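Local atomic coordinates of outer membrane protein OMP121 (Bacteroides thetaiotaomicron, PDB entry 5FQ8), a protein that probably takes up nutrients across the bacterial outer membrane as a TonB-dependent receptor, a beta-barrel closed by an internal plug domain. Residues S74-V86 with S122-N134. Numbering follows the deposited sequence.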
loop_
_atom_site.group_PDB
_atom_site.type_symbol
_atom_site.label_atom_id
_atom_site.label_comp_id
_atom_site.label_asym_id
_atom_site.label_seq_id
_atom_site.Cartn_x
_atom_site.Cartn_y
_atom_site.Cartn_z
ATOM N N SER B 74 -16.172 26.873 -17.693
ATOM C CA SER B 74 -15.193 26.253 -18.571
ATOM C C SER B 74 -15.009 24.795 -18.190
ATOM O O SER B 74 -15.134 24.423 -17.021
ATOM C CB SER B 74 -13.848 26.977 -18.511
ATOM O OG SER B 74 -13.952 28.330 -18.898
ATOM N N SER B 75 -14.717 23.975 -19.185
ATOM C CA SER B 75 -14.411 22.578 -18.948
ATOM C C SER B 75 -12.914 22.402 -18.811
ATOM O O SER B 75 -12.132 23.117 -19.435
ATOM C CB SER B 75 -14.922 21.731 -20.096
ATOM O OG SER B 75 -14.242 22.090 -21.280
ATOM N N THR B 76 -12.513 21.439 -17.991
ATOM C CA THR B 76 -11.090 21.217 -17.794
ATOM C C THR B 76 -10.442 20.642 -19.037
ATOM O O THR B 76 -9.312 20.999 -19.363
ATOM C CB THR B 76 -10.841 20.299 -16.600
ATOM O OG1 THR B 76 -11.329 18.974 -16.871
ATOM C CG2 THR B 76 -11.509 20.854 -15.359
ATOM N N SER B 77 -11.129 19.771 -19.743
ATOM C CA SER B 77 -10.602 19.231 -20.982
ATOM C C SER B 77 -11.740 18.546 -21.716
ATOM O O SER B 77 -12.878 18.513 -21.249
ATOM C CB SER B 77 -9.446 18.269 -20.732
ATOM O OG SER B 77 -9.891 17.036 -20.183
ATOM N N SER B 78 -11.414 17.984 -22.867
ATOM C CA SER B 78 -12.361 17.219 -23.647
ATOM C C SER B 78 -12.444 15.772 -23.201
ATOM O O SER B 78 -13.154 14.983 -23.825
ATOM C CB SER B 78 -11.992 17.286 -25.127
ATOM O OG SER B 78 -12.571 18.430 -25.752
ATOM N N ASP B 79 -11.759 15.411 -22.161
ATOM C CA ASP B 79 -11.747 14.026 -21.752
ATOM C C ASP B 79 -13.066 13.703 -21.075
ATOM O O ASP B 79 -13.528 14.476 -20.238
ATOM C CB ASP B 79 -10.584 13.756 -20.806
ATOM C CG ASP B 79 -9.262 14.078 -21.418
ATOM O OD1 ASP B 79 -8.725 13.208 -22.130
ATOM O OD2 ASP B 79 -8.774 15.198 -21.191
ATOM N N PRO B 80 -13.678 12.572 -21.388
ATOM C CA PRO B 80 -14.991 12.268 -20.836
ATOM C C PRO B 80 -14.960 12.192 -19.325
ATOM O O PRO B 80 -13.989 11.734 -18.725
ATOM C CB PRO B 80 -15.320 10.916 -21.467
ATOM C CG PRO B 80 -14.603 10.927 -22.740
ATOM C CD PRO B 80 -13.301 11.607 -22.428
ATOM N N GLY B 81 -16.024 12.688 -18.715
ATOM C CA GLY B 81 -16.156 12.639 -17.287
ATOM C C GLY B 81 -15.385 13.680 -16.531
ATOM O O GLY B 81 -15.386 13.638 -15.303
ATOM N N ALA B 82 -14.740 14.618 -17.210
ATOM C CA ALA B 82 -13.870 15.568 -16.543
ATOM C C ALA B 82 -14.676 16.677 -15.878
ATOM O O ALA B 82 -15.896 16.755 -16.000
ATOM C CB ALA B 82 -12.872 16.128 -17.539
ATOM N N SER B 83 -13.992 17.540 -15.142
ATOM C CA SER B 83 -14.693 18.512 -14.321
ATOM C C SER B 83 -15.073 19.756 -15.118
ATOM O O SER B 83 -14.637 19.962 -16.247
ATOM C CB SER B 83 -13.838 18.900 -13.130
ATOM O OG SER B 83 -13.643 17.792 -12.291
ATOM N N ASN B 84 -15.912 20.586 -14.507
ATOM C CA ASN B 84 -16.327 21.858 -15.066
ATOM C C ASN B 84 -16.087 22.961 -14.054
ATOM O O ASN B 84 -16.511 22.866 -12.902
ATOM C CB ASN B 84 -17.800 21.848 -15.464
ATOM C CG ASN B 84 -18.106 20.827 -16.535
ATOM O OD1 ASN B 84 -17.694 20.961 -17.685
ATOM N ND2 ASN B 84 -18.844 19.797 -16.162
ATOM N N SER B 85 -15.440 24.016 -14.499
ATOM C CA SER B 85 -15.189 25.166 -13.655
ATOM C C SER B 85 -16.305 26.182 -13.824
ATOM O O SER B 85 -16.855 26.333 -14.913
ATOM C CB SER B 85 -13.848 25.788 -14.009
ATOM O OG SER B 85 -13.634 26.932 -13.229
ATOM N N VAL B 86 -16.650 26.859 -12.732
ATOM C CA VAL B 86 -17.684 27.886 -12.719
ATOM C C VAL B 86 -17.247 28.930 -11.712
ATOM O O VAL B 86 -17.328 28.700 -10.505
ATOM C CB VAL B 86 -19.071 27.337 -12.348
ATOM C CG1 VAL B 86 -20.052 28.465 -12.228
ATOM C CG2 VAL B 86 -19.560 26.397 -13.386
ATOM N N SER B 122 1.297 12.843 -13.837
ATOM C CA SER B 122 0.152 11.947 -13.910
ATOM C C SER B 122 -1.149 12.749 -13.874
ATOM O O SER B 122 -1.975 12.603 -12.982
ATOM C CB SER B 122 0.187 10.928 -12.775
ATOM O OG SER B 122 0.913 9.783 -13.162
ATOM N N GLY B 123 -1.339 13.602 -14.875
ATOM C CA GLY B 123 -2.506 14.464 -14.893
ATOM C C GLY B 123 -3.745 13.703 -15.300
ATOM O O GLY B 123 -3.734 12.931 -16.265
ATOM N N TYR B 124 -4.824 13.917 -14.561
ATOM C CA TYR B 124 -6.095 13.279 -14.847
ATOM C C TYR B 124 -7.173 14.043 -14.101
ATOM O O TYR B 124 -6.895 14.765 -13.150
ATOM C CB TYR B 124 -6.070 11.801 -14.471
ATOM C CG TYR B 124 -5.817 11.481 -13.013
ATOM C CD1 TYR B 124 -6.790 11.720 -12.054
ATOM C CD2 TYR B 124 -4.624 10.907 -12.603
ATOM C CE1 TYR B 124 -6.587 11.431 -10.743
ATOM C CE2 TYR B 124 -4.411 10.594 -11.272
ATOM C CZ TYR B 124 -5.404 10.864 -10.350
ATOM O OH TYR B 124 -5.236 10.572 -9.023
ATOM N N ASP B 125 -8.405 13.899 -14.560
ATOM C CA ASP B 125 -9.525 14.616 -13.962
ATOM C C ASP B 125 -10.750 13.728 -14.058
ATOM O O ASP B 125 -11.062 13.225 -15.134
ATOM C CB ASP B 125 -9.759 15.956 -14.661
ATOM C CG ASP B 125 -10.634 16.877 -13.859
ATOM O OD1 ASP B 125 -11.771 16.482 -13.534
ATOM O OD2 ASP B 125 -10.174 17.982 -13.530
ATOM N N PHE B 126 -11.427 13.520 -12.940
ATOM C CA PHE B 126 -12.440 12.483 -12.863
ATOM C C PHE B 126 -13.841 13.025 -12.615
ATOM O O PHE B 126 -14.784 12.234 -12.540
ATOM C CB PHE B 126 -12.078 11.467 -11.771
ATOM C CG PHE B 126 -11.106 10.410 -12.206
ATOM C CD1 PHE B 126 -11.089 9.955 -13.495
ATOM C CD2 PHE B 126 -10.197 9.882 -11.308
ATOM C CE1 PHE B 126 -10.195 8.968 -13.890
ATOM C CE2 PHE B 126 -9.302 8.910 -11.683
ATOM C CZ PHE B 126 -9.304 8.442 -12.990
ATOM N N GLY B 127 -14.008 14.330 -12.468
ATOM C CA GLY B 127 -15.325 14.925 -12.409
ATOM C C GLY B 127 -15.514 15.771 -11.169
ATOM O O GLY B 127 -14.738 15.723 -10.226
ATOM N N ASN B 128 -16.567 16.578 -11.202
ATOM C CA ASN B 128 -16.952 17.349 -10.033
ATOM C C ASN B 128 -18.410 17.087 -9.678
ATOM O O ASN B 128 -19.184 16.528 -10.448
ATOM C CB ASN B 128 -16.682 18.862 -10.188
ATOM C CG ASN B 128 -17.626 19.554 -11.131
ATOM O OD1 ASN B 128 -17.505 19.444 -12.335
ATOM N ND2 ASN B 128 -18.546 20.328 -10.573
ATOM N N GLY B 129 -18.747 17.435 -8.449
ATOM C CA GLY B 129 -19.943 16.906 -7.834
ATOM C C GLY B 129 -21.210 17.308 -8.537
ATOM O O GLY B 129 -22.224 16.603 -8.469
ATOM N N ALA B 130 -21.180 18.438 -9.220
ATOM C CA ALA B 130 -22.366 18.862 -9.926
ATOM C C ALA B 130 -22.567 18.072 -11.201
ATOM O O ALA B 130 -23.704 17.921 -11.640
ATOM C CB ALA B 130 -22.304 20.356 -10.217
ATOM N N ASN B 131 -21.506 17.521 -11.774
ATOM C CA ASN B 131 -21.672 16.739 -12.984
ATOM C C ASN B 131 -22.595 15.545 -12.814
ATOM O O ASN B 131 -22.830 14.836 -13.792
ATOM C CB ASN B 131 -20.327 16.240 -13.458
ATOM C CG ASN B 131 -19.607 17.241 -14.238
ATOM O OD1 ASN B 131 -19.862 18.419 -14.110
ATOM N ND2 ASN B 131 -18.700 16.790 -15.084
ATOM N N ALA B 132 -23.098 15.289 -11.609
ATOM C CA ALA B 132 -23.885 14.092 -11.383
ATOM C C ALA B 132 -25.351 14.329 -11.639
ATOM O O ALA B 132 -26.075 13.391 -11.980
ATOM C CB ALA B 132 -23.705 13.593 -9.955
ATOM N N ILE B 133 -25.811 15.560 -11.449
ATOM C CA ILE B 133 -27.207 15.860 -11.676
ATOM C C ILE B 133 -27.537 15.580 -13.126
ATOM O O ILE B 133 -26.696 15.750 -14.015
ATOM C CB ILE B 133 -27.500 17.311 -11.264
ATOM C CG1 ILE B 133 -28.961 17.640 -11.457
ATOM C CG2 ILE B 133 -26.714 18.260 -12.073
ATOM C CD1 ILE B 133 -29.331 18.883 -10.770
ATOM N N ASN B 134 -28.736 15.059 -13.358
ATOM C CA ASN B 134 -29.198 14.745 -14.697
ATOM C C ASN B 134 -29.922 15.957 -15.260
ATOM O O ASN B 134 -30.972 16.337 -14.726
ATOM C CB ASN B 134 -30.122 13.546 -14.661
ATOM C CG ASN B 134 -30.895 13.355 -15.949
ATOM O OD1 ASN B 134 -30.533 13.859 -17.011
ATOM N ND2 ASN B 134 -31.959 12.590 -15.861
HETATM O O HOH W 1 -13.105 11.569 -16.169
HETATM O O HOH W 2 -19.737 22.642 -12.812
#
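Asp125 and Ser83 meet inside the plug domain of the TonB-dependent receptor fold, a compact example of how side chains can join two backbones that share no sheet: bonding to each other and to backbone N-H groups, they tie the hairpin of strands 71-75 and 84-88 to segment 122-134. Asp125 sends CG anti to its backbone N (chi1 -164°), which carries the carboxylate across to the hairpin. There the hydroxyl Ser83 OG donates to the syn lone pair of Asp125 OD1 at 2.6 Å, and the backbone Ser83 N adds a weak bond. The same oxygen also accepts from Gly127 N, which reaches it nearly along the C-O bond and closes an Asx turn; donors converging on this one oxygen probably restrain the carboxylate's rotation, while Asp125 OD2 rests 3.7 Å from Thr76 CG2. A water bridges Pro80 O and Asp125 O, linking the type II turn from Asp79 to Ala82 to the backbone of segment 122-134.

Further along, two asparagines of segment 122-134 grip Asn84. Asn128 OD1 takes Asn84 N at 2.9 Å, the donor standing above the carbonyl plane, whereas Asn128 ND2 turns to Asn111. Crossing Asn131 at about a right angle, Asn84 ND2 donates to an in-plane lone pair of Asn131 OD1 at 2.7 Å.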